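Local atomic coordinates of SnoaL-like domain-containing protein (Novosphingobium aromaticivorans, PDB entry 2RFR), a protein that is of unknown function but adopts the cystatin-like NTF2 fold of the SnoaL-like family, whose cone-shaped interior often holds a ligand or active site. Residues A56-G60 with R61-A65. Numbering follows the deposited sequence.
Sequences ATAKG and RAAIA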
loop_
_atom_site.group_PDB
_atom_site.type_symbol
_atom_site.label_atom_id
_atom_site.label_comp_id
_atom_site.label_asym_id
_atom_site.label_seq_id
_atom_site.Cartn_x
_atom_site.Cartn_y
_atom_site.Cartn_z
ATOM N N ALA A 56 7.499 8.430 25.729
ATOM C CA ALA A 56 7.522 7.251 26.582
ATOM C C ALA A 56 7.137 6.042 25.759
ATOM O O ALA A 56 6.212 6.094 25.008
ATOM C CB ALA A 56 6.491 7.456 27.735
ATOM N N THR A 57 7.811 4.934 25.955
ATOM C CA THR A 57 7.428 3.695 25.284
ATOM C C THR A 57 6.201 3.124 25.908
ATOM O O THR A 57 6.084 3.079 27.163
ATOM C CB THR A 57 8.539 2.700 25.366
ATOM O OG1 THR A 57 9.683 3.290 24.732
ATOM C CG2 THR A 57 8.195 1.370 24.764
ATOM N N ALA A 58 5.223 2.702 25.106
ATOM C CA ALA A 58 4.053 1.984 25.573
ATOM C C ALA A 58 4.407 0.524 25.633
ATOM O O ALA A 58 4.743 -0.087 24.622
ATOM C CB ALA A 58 2.893 2.217 24.610
ATOM N N LYS A 59 4.381 -0.031 26.844
ATOM C CA LYS A 59 4.728 -1.432 27.098
ATOM C C LYS A 59 3.520 -2.191 27.626
ATOM O O LYS A 59 2.986 -1.843 28.694
ATOM C CB LYS A 59 5.870 -1.512 28.123
ATOM C CG LYS A 59 7.093 -0.617 27.768
ATOM C CD LYS A 59 8.304 -0.914 28.565
ATOM C CE LYS A 59 9.507 -0.233 27.952
ATOM N NZ LYS A 59 10.702 -0.470 28.877
ATOM N N GLY A 60 3.106 -3.214 26.892
ATOM C CA GLY A 60 1.970 -4.016 27.235
ATOM C C GLY A 60 0.687 -3.524 26.573
ATOM O O GLY A 60 0.535 -2.355 26.246
ATOM N N ARG A 61 -0.262 -4.432 26.428
ATOM C CA ARG A 61 -1.470 -4.127 25.696
ATOM C C ARG A 61 -2.229 -2.963 26.342
ATOM O O ARG A 61 -2.790 -2.138 25.626
ATOM C CB ARG A 61 -2.377 -5.353 25.549
ATOM C CG ARG A 61 -1.887 -6.312 24.549
ATOM C CD ARG A 61 -2.865 -7.482 24.397
ATOM N NE ARG A 61 -2.403 -8.420 23.405
ATOM C CZ ARG A 61 -2.928 -9.599 23.249
ATOM N NH1 ARG A 61 -3.984 -9.976 23.989
ATOM N NH2 ARG A 61 -2.403 -10.410 22.350
ATOM N N ALA A 62 -2.299 -2.895 27.679
ATOM C CA ALA A 62 -3.063 -1.839 28.308
ATOM C C ALA A 62 -2.481 -0.486 27.931
ATOM O O ALA A 62 -3.223 0.460 27.610
ATOM C CB ALA A 62 -3.117 -1.996 29.859
ATOM N N ALA A 63 -1.156 -0.354 27.912
ATOM C CA ALA A 63 -0.500 0.898 27.608
ATOM C C ALA A 63 -0.709 1.277 26.126
ATOM O O ALA A 63 -0.858 2.444 25.787
ATOM C CB ALA A 63 0.967 0.853 27.977
ATOM N N ILE A 64 -0.672 0.281 25.258
ATOM C CA ILE A 64 -0.869 0.528 23.827
ATOM C C ILE A 64 -2.308 0.966 23.623
ATOM O O ILE A 64 -2.566 1.950 22.932
ATOM C CB ILE A 64 -0.485 -0.694 22.989
ATOM C CG1 ILE A 64 1.032 -0.992 23.066
ATOM C CG2 ILE A 64 -0.959 -0.476 21.507
ATOM C CD1 ILE A 64 1.492 -2.293 22.453
ATOM N N ALA A 65 -3.293 0.301 24.232
ATOM C CA ALA A 65 -4.697 0.732 24.151
ATOM C C ALA A 65 -4.868 2.155 24.680
ATOM O O ALA A 65 -5.638 2.924 24.139
ATOM C CB ALA A 65 -5.615 -0.249 24.875
HETATM O O HOH W 1 0.492 -2.093 29.678
#
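R61 is the first residue of the helix that takes over where the edge strand 58-59 ends, and G60, just before it, occupies the N-cap position. G60 has a positive phi, with backbone angles that glycine takes up without strain. From its CB the arginine runs away from the strand, extended from CG to NE, and NH2 reaches the carbonyl oxygen of W44 in a hydrogen bond.

Past A62, A63 comes back against the strand. Its methyl lies 3.4 Å from K59 O and 4.1 Å from the CB of A58, so two small side chains let helix and strand lie close. A water closes the same corner: it donates to K59 O at 2.7 Å and accepts from A63 N at 3.0 Å, linking the last strand residue to an amide of the helix's first turn.

I64 makes the first i to i+4 bond, its N donating to G60 O at 3.1 Å; the N-H...O angle of 160° makes the bond fairly straight, and the amide meets the oxygen nearly in line with its C=O (163°). With CG1 set beside its own backbone N (chi1 -66°), the isoleucine lays that branch 3.5 Å from G60 O and 4.0 Å from A58 CB, covering the bonded carbonyl with hydrocarbon. A65 carries the helix on, bonding back through its N to R61 O.

On the strand side, A58 pairs through its backbone with Y50 of antiparallel strand 48-52, at the edge of the mixed sheet; on the helix side, I64 packs on L40 and A65 on A37 and S41, so the start of helix 61-69 lies against helix 37-41.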